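Local coordinates for EDD domain protein, DegV family (PDB 3JR7) that has no established function but may bind lipids, as is thought of DegV-family proteins in general, at residues A[22-27]-A[98-103]; A[29-34]-A[277-282]; A[49-54]-A[65-70]; A[229-234]-A[264-269]. All coordinates share one frame; numbering follows the deposited sequence.

Contact 1: residues A[22-27]-A[98-103]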
loop_
_atom_site.group_PDB
_atom_site.type_symbol
_atom_site.label_atom_id
_atom_site.label_comp_id
_atom_site.label_asym_id
_atom_site.label_seq_id
_atom_site.Cartn_x
_atom_site.Cartn_y
_atom_site.Cartn_z
ATOM N N TYR A 22 -21.414 -2.666 -5.957
ATOM C CA TYR A 22 -20.206 -3.094 -5.240
ATOM C C TYR A 22 -19.547 -1.941 -4.506
ATOM O O TYR A 22 -19.728 -0.806 -4.872
ATOM C CB TYR A 22 -19.216 -3.737 -6.211
ATOM C CG TYR A 22 -18.445 -2.800 -7.120
ATOM C CD1 TYR A 22 -17.190 -2.361 -6.780
ATOM C CD2 TYR A 22 -18.943 -2.425 -8.337
ATOM C CE1 TYR A 22 -16.462 -1.550 -7.618
ATOM C CE2 TYR A 22 -18.230 -1.581 -9.190
ATOM C CZ TYR A 22 -16.983 -1.160 -8.826
ATOM O OH TYR A 22 -16.227 -0.300 -9.648
ATOM N N LYS A 23 -18.770 -2.247 -3.475
ATOM C CA LYS A 23 -17.931 -1.249 -2.837
ATOM C C LYS A 23 -16.526 -1.848 -2.629
ATOM O O LYS A 23 -16.409 -3.041 -2.329
ATOM C CB LYS A 23 -18.563 -0.790 -1.531
ATOM C CG LYS A 23 -17.908 0.407 -0.923
ATOM C CD LYS A 23 -18.751 1.032 0.218
ATOM C CE LYS A 23 -18.796 0.179 1.512
ATOM N NZ LYS A 23 -19.509 0.859 2.762
ATOM N N VAL A 24 -15.498 -1.021 -2.783
ATOM C CA VAL A 24 -14.096 -1.382 -2.495
ATOM C C VAL A 24 -13.601 -0.634 -1.285
ATOM O O VAL A 24 -13.444 0.609 -1.317
ATOM C CB VAL A 24 -13.130 -1.090 -3.658
ATOM C CG1 VAL A 24 -11.727 -1.704 -3.353
ATOM C CG2 VAL A 24 -13.695 -1.635 -5.005
ATOM N N ILE A 25 -13.401 -1.377 -0.207
ATOM C CA ILE A 25 -12.912 -0.841 1.046
ATOM C C ILE A 25 -11.394 -1.090 1.098
ATOM O O ILE A 25 -10.943 -2.193 0.877
ATOM C CB ILE A 25 -13.551 -1.567 2.234
ATOM C CG1 ILE A 25 -15.101 -1.422 2.184
ATOM C CG2 ILE A 25 -12.965 -1.057 3.562
ATOM C CD1 ILE A 25 -15.797 -2.386 3.068
ATOM N N VAL A 26 -10.634 -0.074 1.412
ATOM C CA VAL A 26 -9.187 -0.138 1.452
ATOM C C VAL A 26 -8.736 0.428 2.778
ATOM O O VAL A 26 -9.239 1.487 3.195
ATOM C CB VAL A 26 -8.597 0.687 0.301
ATOM C CG1 VAL A 26 -7.055 0.522 0.248
ATOM C CG2 VAL A 26 -9.241 0.266 -1.023
ATOM N N ASP A 27 -7.819 -0.240 3.488
ATOM C CA ASP A 27 -7.312 0.378 4.698
ATOM C C ASP A 27 -6.499 1.619 4.321
ATOM O O ASP A 27 -6.131 1.807 3.161
ATOM C CB ASP A 27 -6.560 -0.584 5.640
ATOM C CG ASP A 27 -5.215 -1.068 5.091
ATOM O OD1 ASP A 27 -4.499 -0.330 4.362
ATOM O OD2 ASP A 27 -4.832 -2.185 5.489
ATOM N N ARG A 98 -21.842 -6.438 -3.411
ATOM C CA ARG A 98 -20.535 -7.081 -3.386
ATOM C C ARG A 98 -19.534 -6.191 -2.670
ATOM O O ARG A 98 -19.357 -5.030 -3.024
ATOM C CB ARG A 98 -20.078 -7.369 -4.817
ATOM C CG ARG A 98 -21.106 -8.171 -5.617
ATOM C CD ARG A 98 -20.675 -8.509 -7.025
ATOM N NE ARG A 98 -20.594 -7.343 -7.867
ATOM C CZ ARG A 98 -21.641 -6.664 -8.389
ATOM N NH1 ARG A 98 -22.911 -7.026 -8.098
ATOM N NH2 ARG A 98 -21.420 -5.612 -9.203
ATOM N N ILE A 99 -18.874 -6.741 -1.657
ATOM C CA ILE A 99 -17.879 -6.023 -0.879
ATOM C C ILE A 99 -16.485 -6.623 -1.076
ATOM O O ILE A 99 -16.266 -7.818 -0.847
ATOM C CB ILE A 99 -18.202 -6.049 0.605
ATOM C CG1 ILE A 99 -19.645 -5.543 0.828
ATOM C CG2 ILE A 99 -17.141 -5.201 1.393
ATOM C CD1 ILE A 99 -19.872 -4.037 0.487
ATOM N N TYR A 100 -15.544 -5.781 -1.492
ATOM C CA TYR A 100 -14.151 -6.196 -1.719
ATOM C C TYR A 100 -13.315 -5.401 -0.752
ATOM O O TYR A 100 -13.444 -4.198 -0.697
ATOM C CB TYR A 100 -13.721 -5.866 -3.154
ATOM C CG TYR A 100 -14.561 -6.497 -4.223
ATOM C CD1 TYR A 100 -14.399 -7.842 -4.554
ATOM C CD2 TYR A 100 -15.494 -5.750 -4.934
ATOM C CE1 TYR A 100 -15.182 -8.437 -5.520
ATOM C CE2 TYR A 100 -16.275 -6.336 -5.951
ATOM C CZ TYR A 100 -16.108 -7.688 -6.225
ATOM O OH TYR A 100 -16.838 -8.286 -7.200
ATOM N N VAL A 101 -12.465 -6.048 0.020
ATOM C CA VAL A 101 -11.651 -5.363 1.027
ATOM C C VAL A 101 -10.178 -5.560 0.660
ATOM O O VAL A 101 -9.754 -6.692 0.339
ATOM C CB VAL A 101 -11.949 -5.909 2.441
ATOM C CG1 VAL A 101 -11.334 -4.994 3.551
ATOM C CG2 VAL A 101 -13.459 -6.076 2.658
ATOM N N VAL A 102 -9.399 -4.490 0.679
ATOM C CA VAL A 102 -7.972 -4.566 0.340
ATOM C C VAL A 102 -7.165 -4.059 1.505
ATOM O O VAL A 102 -7.418 -2.953 1.973
ATOM C CB VAL A 102 -7.645 -3.711 -0.875
ATOM C CG1 VAL A 102 -6.092 -3.849 -1.210
ATOM C CG2 VAL A 102 -8.522 -4.135 -2.066
ATOM N N THR A 103 -6.257 -4.880 2.017
ATOM C CA THR A 103 -5.492 -4.568 3.204
ATOM C C THR A 103 -4.013 -4.663 2.984
ATOM O O THR A 103 -3.535 -5.311 2.048
ATOM C CB THR A 103 -5.828 -5.500 4.422
ATOM O OG1 THR A 103 -5.277 -6.807 4.229
ATOM C CG2 THR A 103 -7.348 -5.582 4.669
#
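Strands Y22 to D27 and R98 to T103 run in the same direction, their axes 4.7 Å apart at closest approach and 18° out of alignment. K23, I25 and D27 do the backbone bonding for the first strand: their N-H groups reach R98 O, Y100 O and V102 O, while the carbonyls of K23 and I25 accept Y100 N and V102 N. A CA-H contact continues the pairing at its start, with Y22 CA 3.1 Å from R98 O. Here is the centre of an α/β sandwich: strand 22-27 also pairs in parallel with 42-51, helix 141-155 covers the face bearing Y22, V24 and Y100, helix 85-92 touches I25 and V101, and helix 111-126 touches V101 and T103. On this second face CG1 of I25 lies anti to the carbonyl carbon (chi1 -59°), which carries CD1 back to I99 CG2 at 3.5 Å. On the other, the side chains of Y22 and Y100 cross at about a right angle, and Y22 CB meets the edge of the Y100 ring at CE2, 3.9 Å away. R98 NH2 comes within 4.1 Å of Y22 CD2, its guanidinium turned 34° from the tyrosine ring. R98 NE and Y100 OH both bind the OE2 atom of E154. Beyond the last bond the D27 carboxylate reaches toward the second strand, OD2 3.4 Å from T103 CA and held there by L104 N and S111 OG.

Contact 2: residues A[29-34]-A[277-282]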
loop_
_atom_site.group_PDB
_atom_site.type_symbol
_atom_site.label_atom_id
_atom_site.label_comp_id
_atom_site.label_asym_id
_atom_site.label_seq_id
_atom_site.Cartn_x
_atom_site.Cartn_y
_atom_site.Cartn_z
ATOM N N CYS A 29 -3.682 2.855 4.588
ATOM C CA CYS A 29 -2.331 2.796 4.018
ATOM C C CYS A 29 -2.378 2.943 2.504
ATOM O O CYS A 29 -1.521 3.609 1.901
ATOM C CB CYS A 29 -1.607 1.515 4.442
ATOM S SG CYS A 29 0.113 1.528 3.924
ATOM N N GLY A 30 -3.407 2.379 1.892
ATOM C CA GLY A 30 -3.533 2.396 0.460
ATOM C C GLY A 30 -3.990 3.740 -0.035
ATOM O O GLY A 30 -5.134 4.119 0.254
ATOM N N GLU A 31 -3.145 4.436 -0.812
ATOM C CA GLU A 31 -3.475 5.795 -1.253
ATOM C C GLU A 31 -4.599 5.790 -2.278
ATOM O O GLU A 31 -4.701 4.859 -3.018
ATOM C CB GLU A 31 -2.241 6.498 -1.880
ATOM C CG GLU A 31 -1.095 6.834 -0.958
ATOM C CD GLU A 31 -0.278 5.643 -0.504
ATOM O OE1 GLU A 31 -0.321 4.563 -1.170
ATOM O OE2 GLU A 31 0.430 5.806 0.514
ATOM N N PHE A 32 -5.449 6.824 -2.313
ATOM C CA PHE A 32 -6.401 7.035 -3.433
ATOM C C PHE A 32 -5.926 8.154 -4.324
ATOM O O PHE A 32 -5.517 9.190 -3.819
ATOM C CB PHE A 32 -7.814 7.431 -2.964
ATOM C CG PHE A 32 -8.580 6.327 -2.258
ATOM C CD1 PHE A 32 -8.114 5.011 -2.215
ATOM C CD2 PHE A 32 -9.776 6.629 -1.628
ATOM C CE1 PHE A 32 -8.834 4.034 -1.540
ATOM C CE2 PHE A 32 -10.494 5.681 -0.991
ATOM C CZ PHE A 32 -10.015 4.355 -0.928
ATOM N N THR A 33 -6.016 7.968 -5.632
ATOM C CA THR A 33 -5.813 9.049 -6.569
ATOM C C THR A 33 -7.029 9.980 -6.544
ATOM O O THR A 33 -8.077 9.612 -6.020
ATOM C CB THR A 33 -5.652 8.538 -7.998
ATOM O OG1 THR A 33 -6.815 7.779 -8.375
ATOM C CG2 THR A 33 -4.405 7.699 -8.123
ATOM N N PRO A 34 -6.893 11.198 -7.117
ATOM C CA PRO A 34 -8.048 12.116 -7.207
ATOM C C PRO A 34 -9.257 11.448 -7.847
ATOM O O PRO A 34 -10.383 11.566 -7.374
ATOM C CB PRO A 34 -7.537 13.241 -8.124
ATOM C CG PRO A 34 -6.045 13.259 -7.923
ATOM C CD PRO A 34 -5.655 11.797 -7.660
ATOM N N PHE A 277 1.216 6.292 -12.562
ATOM C CA PHE A 277 0.890 7.441 -11.834
ATOM C C PHE A 277 1.706 7.548 -10.584
ATOM O O PHE A 277 2.271 6.553 -10.107
ATOM C CB PHE A 277 -0.602 7.431 -11.511
ATOM C CG PHE A 277 -1.022 6.323 -10.604
ATOM C CD1 PHE A 277 -0.953 6.476 -9.223
ATOM C CD2 PHE A 277 -1.514 5.139 -11.126
ATOM C CE1 PHE A 277 -1.348 5.453 -8.374
ATOM C CE2 PHE A 277 -1.956 4.098 -10.250
ATOM C CZ PHE A 277 -1.848 4.268 -8.896
ATOM N N ILE A 278 1.736 8.778 -10.047
ATOM C CA ILE A 278 2.470 9.131 -8.844
ATOM C C ILE A 278 1.517 9.690 -7.808
ATOM O O ILE A 278 0.625 10.491 -8.153
ATOM C CB ILE A 278 3.551 10.215 -9.167
ATOM C CG1 ILE A 278 4.619 9.667 -10.135
ATOM C CG2 ILE A 278 4.195 10.710 -7.921
ATOM C CD1 ILE A 278 5.637 10.740 -10.624
ATOM N N VAL A 279 1.681 9.296 -6.557
ATOM C CA VAL A 279 0.867 9.810 -5.443
ATOM C C VAL A 279 1.706 10.137 -4.244
ATOM O O VAL A 279 2.792 9.566 -4.054
ATOM C CB VAL A 279 -0.198 8.815 -4.937
ATOM C CG1 VAL A 279 -1.250 8.712 -5.905
ATOM C CG2 VAL A 279 0.442 7.416 -4.576
ATOM N N ASP A 280 1.172 11.035 -3.418
ATOM C CA ASP A 280 1.730 11.342 -2.120
ATOM C C ASP A 280 1.391 10.226 -1.181
ATOM O O ASP A 280 0.283 9.689 -1.224
ATOM C CB ASP A 280 1.173 12.646 -1.551
ATOM C CG ASP A 280 1.612 13.855 -2.369
ATOM O OD1 ASP A 280 2.775 14.230 -2.250
ATOM O OD2 ASP A 280 0.817 14.343 -3.181
ATOM N N THR A 281 2.333 9.893 -0.326
ATOM C CA THR A 281 2.109 8.826 0.645
ATOM C C THR A 281 0.971 9.151 1.653
ATOM O O THR A 281 0.814 10.288 2.119
ATOM C CB THR A 281 3.358 8.522 1.441
ATOM O OG1 THR A 281 3.960 9.741 1.871
ATOM C CG2 THR A 281 4.365 7.715 0.629
ATOM N N SER A 282 0.201 8.130 1.995
ATOM C CA SER A 282 -0.845 8.213 3.040
ATOM C C SER A 282 -0.190 8.404 4.413
ATOM O O SER A 282 1.026 8.355 4.537
ATOM C CB SER A 282 -1.617 6.899 3.077
ATOM O OG SER A 282 -0.748 5.856 3.603
#
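E31 and S282 bury the most surface here, and between them they tie the loop after strand 22-27 to the turn that ends strand 275-280. CG of the glutamate lies 3.2 Å from D280 O, and the bend at chi2 (73°) brings the carboxylate to the start of helix 283-289. There OE2 offers its anti lone pair to S282 N, 2.8 Å away, in an almost straight bond of 172°. S282 donates a second time, from OG to C29 O at 2.9 Å, coming in from the flank of that carbonyl and out of its plane. The same OG accepts S285 N, capping the helix. C29 itself borders a bound polyether, probably from the crystallisation liquor, which may mark the family's presumed lipid pocket. E31 CB rests 3.9 Å from V279 CG2. T33, N-cap residue of helix 34-39, turns CG2 to V279 CG1 and over one face of the F277 ring, 4.2 Å from the centroid, a CH-pi contact. S285 OG also binds E31 OE2, and S140 OG binds OE1. With alanine at E31, S282 N would probably lose its acceptor, and S285 and S140 a partner. Gripped by S282 N and S285 OG on one oxygen and S140 OG on the other, the buried carboxylate is held against rotation and is probably ionised.

Contact 3: residues A[49-54]-A[65-70]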
loop_
_atom_site.group_PDB
_atom_site.type_symbol
_atom_site.label_atom_id
_atom_site.label_comp_id
_atom_site.label_asym_id
_atom_site.label_seq_id
_atom_site.Cartn_x
_atom_site.Cartn_y
_atom_site.Cartn_z
ATOM N N ILE A 49 -2.487 6.326 14.391
ATOM C CA ILE A 49 -1.067 6.665 14.507
ATOM C C ILE A 49 -0.882 7.279 15.876
ATOM O O ILE A 49 -1.668 8.103 16.270
ATOM C CB ILE A 49 -0.604 7.669 13.436
ATOM C CG1 ILE A 49 -0.661 7.057 12.043
ATOM C CG2 ILE A 49 0.852 8.208 13.730
ATOM C CD1 ILE A 49 -0.885 8.115 10.957
ATOM N N GLN A 50 0.151 6.837 16.567
ATOM C CA GLN A 50 0.480 7.295 17.917
ATOM C C GLN A 50 1.942 7.763 18.001
ATOM O O GLN A 50 2.866 6.990 17.759
ATOM C CB GLN A 50 0.218 6.151 18.903
ATOM C CG GLN A 50 -1.246 5.625 18.780
ATOM C CD GLN A 50 -1.424 4.417 17.820
ATOM O OE1 GLN A 50 -0.540 3.559 17.710
ATOM N NE2 GLN A 50 -2.592 4.325 17.188
ATOM N N ILE A 51 2.131 9.042 18.319
ATOM C CA ILE A 51 3.464 9.646 18.459
ATOM C C ILE A 51 3.451 10.466 19.760
ATOM O O ILE A 51 2.695 11.419 19.885
ATOM C CB ILE A 51 3.824 10.583 17.305
ATOM C CG1 ILE A 51 3.809 9.829 15.980
ATOM C CG2 ILE A 51 5.251 11.176 17.531
ATOM C CD1 ILE A 51 3.621 10.709 14.787
ATOM N N GLU A 52 4.231 10.035 20.727
ATOM C CA GLU A 52 4.238 10.670 22.064
ATOM C C GLU A 52 2.820 10.653 22.635
ATOM O O GLU A 52 2.306 9.558 22.847
ATOM C CB GLU A 52 4.899 12.049 21.990
ATOM C CG GLU A 52 6.381 11.886 21.722
ATOM C CD GLU A 52 7.141 13.198 21.525
ATOM O OE1 GLU A 52 6.573 14.196 20.981
ATOM O OE2 GLU A 52 8.334 13.183 21.898
ATOM N N ASP A 53 2.175 11.799 22.858
ATOM C CA ASP A 53 0.808 11.806 23.468
ATOM C C ASP A 53 -0.252 12.152 22.474
ATOM O O ASP A 53 -1.430 12.395 22.842
ATOM C CB ASP A 53 0.734 12.830 24.602
ATOM C CG ASP A 53 1.616 12.458 25.756
ATOM O OD1 ASP A 53 1.367 11.390 26.385
ATOM O OD2 ASP A 53 2.574 13.237 26.006
ATOM N N THR A 54 0.158 12.232 21.216
ATOM C CA THR A 54 -0.758 12.510 20.167
ATOM C C THR A 54 -1.214 11.145 19.622
ATOM O O THR A 54 -0.441 10.211 19.460
ATOM C CB THR A 54 -0.105 13.371 19.075
ATOM O OG1 THR A 54 0.434 14.556 19.679
ATOM C CG2 THR A 54 -1.125 13.731 18.000
ATOM N N GLU A 65 2.358 17.360 6.220
ATOM C CA GLU A 65 3.391 18.250 6.753
ATOM C C GLU A 65 3.321 18.195 8.278
ATOM O O GLU A 65 4.322 17.983 8.968
ATOM C CB GLU A 65 3.256 19.705 6.200
ATOM C CG GLU A 65 4.152 20.678 6.998
ATOM C CD GLU A 65 4.418 22.021 6.343
ATOM O OE1 GLU A 65 3.768 22.405 5.329
ATOM O OE2 GLU A 65 5.324 22.704 6.879
ATOM N N GLU A 66 2.116 18.298 8.831
ATOM C CA GLU A 66 1.985 18.204 10.289
ATOM C C GLU A 66 2.506 16.871 10.827
ATOM O O GLU A 66 3.114 16.755 11.893
ATOM C CB GLU A 66 0.514 18.415 10.680
ATOM C CG GLU A 66 0.286 18.227 12.173
ATOM C CD GLU A 66 -1.148 18.487 12.611
ATOM O OE1 GLU A 66 -2.091 18.157 11.841
ATOM O OE2 GLU A 66 -1.303 18.961 13.765
ATOM N N LEU A 67 2.244 15.812 10.095
ATOM C CA LEU A 67 2.717 14.513 10.549
ATOM C C LEU A 67 4.235 14.420 10.480
ATOM O O LEU A 67 4.874 13.951 11.399
ATOM C CB LEU A 67 2.052 13.413 9.674
ATOM C CG LEU A 67 2.534 11.963 9.846
ATOM C CD1 LEU A 67 2.387 11.446 11.270
ATOM C CD2 LEU A 67 1.716 11.100 8.835
ATOM N N LEU A 68 4.826 14.856 9.378
ATOM C CA LEU A 68 6.291 14.810 9.245
ATOM C C LEU A 68 6.969 15.651 10.319
ATOM O O LEU A 68 8.008 15.281 10.825
ATOM C CB LEU A 68 6.704 15.308 7.855
ATOM C CG LEU A 68 6.493 14.322 6.682
ATOM C CD1 LEU A 68 6.737 14.963 5.282
ATOM C CD2 LEU A 68 7.347 13.040 6.883
ATOM N N LEU A 69 6.384 16.808 10.638
ATOM C CA LEU A 69 6.973 17.689 11.679
ATOM C C LEU A 69 6.873 17.034 13.062
ATOM O O LEU A 69 7.819 17.075 13.853
ATOM C CB LEU A 69 6.270 19.060 11.691
ATOM C CG LEU A 69 6.667 19.985 10.524
ATOM C CD1 LEU A 69 5.713 21.114 10.459
ATOM C CD2 LEU A 69 8.143 20.498 10.637
ATOM N N LYS A 70 5.731 16.393 13.342
ATOM C CA LYS A 70 5.623 15.668 14.602
ATOM C C LYS A 70 6.634 14.525 14.700
ATOM O O LYS A 70 7.273 14.306 15.754
ATOM C CB LYS A 70 4.183 15.168 14.808
ATOM C CG LYS A 70 3.965 14.465 16.124
ATOM C CD LYS A 70 4.234 15.390 17.332
ATOM C CE LYS A 70 3.672 14.801 18.620
ATOM N NZ LYS A 70 3.743 15.780 19.748
#
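K70 and I51 lie alongside each other with their chains pointing in opposite senses, so that methylenes slide past the isoleucine branches instead of meeting them end on. K70 CG sits 3.8 Å from I51 CG2 and 4.0 Å from I51 CD1. L67, one helical turn earlier, meets the same isoleucine differently: the two side chains cross at about a right angle, L67 CD1 touching I51 CD1 at 3.8 Å. The same leucine methyl reaches I49 CG2 more loosely, at 4.3 Å. I49, I51 and L67 are all buried, and I49 and L67 also touch helix 283-289. The segment 49-54 is the tip of a beta hairpin with a two-residue loop, joining strands 42-51 and 54-57 and closed by a type II' turn from I51 to T54 in which I51 and T54 exchange both backbone bonds. Helix 64-73 follows the hairpin in the chain and folds back over it, while W56 of the returning strand touches both L67 and K70. The lysine chain bends at chi2 (61°) and then runs nearly straight over the turn. Its CE comes 3.4 Å from T54 OG1 and 3.7 Å from I51 O, leaving NZ beside E52. Were K70 a serine, the E52 carboxylate would probably be left without this partner and the flank of I51 uncovered. E52 takes the second position of the turn with a positive phi of 56°, and its extended chain brings OE1 to K70 NZ at 3.5 Å, a salt bridge whose hydrogen bond is weak.

Contact 4: residues A[229-234]-A[264-269]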
loop_
_atom_site.group_PDB
_atom_site.type_symbol
_atom_site.label_atom_id
_atom_site.label_comp_id
_atom_site.label_asym_id
_atom_site.label_seq_id
_atom_site.Cartn_x
_atom_site.Cartn_y
_atom_site.Cartn_z
ATOM N N ALA A 229 21.119 4.296 -5.985
ATOM C CA ALA A 229 20.094 3.371 -5.465
ATOM C C ALA A 229 18.828 3.415 -6.341
ATOM O O ALA A 229 18.199 2.388 -6.596
ATOM C CB ALA A 229 19.765 3.676 -3.993
ATOM N N LEU A 230 18.461 4.587 -6.841
ATOM C CA LEU A 230 17.252 4.656 -7.663
ATOM C C LEU A 230 17.435 3.911 -8.990
ATOM O O LEU A 230 16.512 3.222 -9.467
ATOM C CB LEU A 230 16.768 6.084 -7.839
ATOM C CG LEU A 230 16.346 6.760 -6.549
ATOM C CD1 LEU A 230 15.991 8.183 -6.935
ATOM C CD2 LEU A 230 15.148 6.076 -5.781
ATOM N N VAL A 231 18.633 3.995 -9.555
ATOM C CA VAL A 231 18.964 3.227 -10.756
ATOM C C VAL A 231 18.907 1.736 -10.462
ATOM O O VAL A 231 18.334 0.989 -11.231
ATOM C CB VAL A 231 20.387 3.605 -11.300
ATOM C CG1 VAL A 231 20.855 2.662 -12.416
ATOM C CG2 VAL A 231 20.400 5.100 -11.753
ATOM N N LYS A 232 19.516 1.290 -9.368
ATOM C CA LYS A 232 19.485 -0.122 -9.032
ATOM C C LYS A 232 18.036 -0.583 -8.756
ATOM O O LYS A 232 17.666 -1.699 -9.124
ATOM C CB LYS A 232 20.359 -0.443 -7.823
ATOM C CG LYS A 232 21.831 -0.295 -8.062
ATOM C CD LYS A 232 22.670 -1.271 -7.260
ATOM C CE LYS A 232 24.156 -0.859 -7.222
ATOM N NZ LYS A 232 24.972 -1.748 -6.316
HETATM N N MSE A 233 17.232 0.260 -8.121
HETATM C CA MSE A 233 15.803 -0.081 -7.923
HETATM C C MSE A 233 15.099 -0.277 -9.270
HETATM O O MSE A 233 14.452 -1.313 -9.479
HETATM C CB MSE A 233 15.042 0.960 -7.096
HETATM C CG MSE A 233 13.576 0.528 -6.901
HETATM SE SE MSE A 233 12.654 1.556 -5.590
HETATM C CE MSE A 233 14.180 1.722 -4.417
ATOM N N ALA A 234 15.271 0.682 -10.179
ATOM C CA ALA A 234 14.742 0.578 -11.562
ATOM C C ALA A 234 15.151 -0.708 -12.242
ATOM O O ALA A 234 14.330 -1.322 -12.886
ATOM C CB ALA A 234 15.163 1.796 -12.448
ATOM N N GLN A 264 10.193 7.510 -12.312
ATOM C CA GLN A 264 9.279 7.216 -13.374
ATOM C C GLN A 264 10.053 7.205 -14.715
ATOM O O GLN A 264 9.862 6.298 -15.578
ATOM C CB GLN A 264 8.132 8.226 -13.340
ATOM C CG GLN A 264 6.987 8.000 -14.320
ATOM C CD GLN A 264 5.965 9.076 -14.219
ATOM O OE1 GLN A 264 6.317 10.263 -14.231
ATOM N NE2 GLN A 264 4.684 8.690 -14.031
ATOM N N ARG A 265 10.958 8.181 -14.858
ATOM C CA ARG A 265 11.751 8.339 -16.076
ATOM C C ARG A 265 12.687 7.150 -16.272
ATOM O O ARG A 265 12.743 6.572 -17.362
ATOM C CB ARG A 265 12.543 9.669 -16.011
ATOM C CG ARG A 265 13.384 9.964 -17.252
ATOM C CD ARG A 265 14.250 11.221 -17.131
ATOM N NE ARG A 265 15.440 10.918 -16.332
ATOM C CZ ARG A 265 16.456 10.173 -16.755
ATOM N NH1 ARG A 265 16.462 9.685 -17.984
ATOM N NH2 ARG A 265 17.487 9.928 -15.948
ATOM N N LEU A 266 13.395 6.747 -15.213
ATOM C CA LEU A 266 14.268 5.580 -15.282
ATOM C C LEU A 266 13.507 4.314 -15.653
ATOM O O LEU A 266 14.001 3.487 -16.381
ATOM C CB LEU A 266 14.983 5.326 -13.934
ATOM C CG LEU A 266 15.989 6.393 -13.474
ATOM C CD1 LEU A 266 16.338 6.208 -11.966
ATOM C CD2 LEU A 266 17.218 6.311 -14.344
ATOM N N LEU A 267 12.322 4.135 -15.095
ATOM C CA LEU A 267 11.542 2.928 -15.367
ATOM C C LEU A 267 11.097 2.899 -16.807
ATOM O O LEU A 267 11.119 1.861 -17.440
ATOM C CB LEU A 267 10.331 2.835 -14.424
ATOM C CG LEU A 267 10.741 2.561 -12.987
ATOM C CD1 LEU A 267 9.624 2.943 -11.999
ATOM C CD2 LEU A 267 11.222 1.091 -12.749
ATOM N N LYS A 268 10.688 4.050 -17.304
ATOM C CA LYS A 268 10.249 4.171 -18.692
ATOM C C LYS A 268 11.350 3.883 -19.712
ATOM O O LYS A 268 11.072 3.447 -20.814
ATOM C CB LYS A 268 9.724 5.562 -18.923
ATOM C CG LYS A 268 9.082 5.760 -20.260
ATOM C CD LYS A 268 8.267 7.063 -20.268
ATOM C CE LYS A 268 7.134 7.010 -21.270
ATOM N NZ LYS A 268 7.599 7.209 -22.640
ATOM N N GLU A 269 12.594 4.119 -19.338
ATOM C CA GLU A 269 13.705 3.742 -20.165
ATOM C C GLU A 269 13.869 2.212 -20.269
ATOM O O GLU A 269 14.496 1.716 -21.228
ATOM C CB GLU A 269 15.016 4.320 -19.616
ATOM C CG GLU A 269 15.161 5.811 -19.575
ATOM C CD GLU A 269 16.516 6.241 -19.003
ATOM O OE1 GLU A 269 16.947 5.779 -17.896
ATOM O OE2 GLU A 269 17.159 7.053 -19.682
#
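L230 is the first residue of 229-234 to meet the other helix, and its backbone and CB both take part. The methyl CD1 of L266 settles 3.9 Å from L230 O and 4.2 Å from L230 CB, touching the helix surface more than the leucine tip. What directs it there is the first torsion of L266 (chi1 -66°), which sets CG anti to the carbonyl carbon. V231 borders the same methyl on its next side, its CG2 4.2 Å from L266 CD1. The two helices, 226-240 and 257-270, are 9.4 Å apart at the axes of these segments and inclined by 40° with their chains running broadly the same way. They lie next to each other against the second sheet of this α/β protein: the selenomethionine M233 touches strands 205-211 and 176-179, and L267 meets L249 of strand 248-253, the strand that comes between the two helices in sequence. At A234 the helices draw closest: with only a methyl for a side chain, it lets L267 CD2 reach its CA at 3.8 Å. A234 CB is 3.8 Å from L266 CB and 4.0 Å from L267 CD2. R270, just beyond the second segment, touches both V231 and A234.

Contact 2 is the junction of the set. Its loop follows strand 22-27 of contact 1, and V26 CG2 touches F32 CE1 at 3.8 Å; the centres of contacts 1 and 2 are about 16 Å apart. Its other half ends strand 275-280, which follows helix 257-270 of contact 4; I278 CD1 meets Q264 OE1 at 3.7 Å. Contacts 1 and 3 reach the first sheet through neighbouring strands, whereas contact 4 packs on the second, its centre about 31 Å from that of contact 1. Along the chain, contacts 1 and 2 cross, contact 3 is nested within both, and contact 4 within contact 2 alone. Contact 2, its segments 243 residues apart, thus joins the two sheet-based halves.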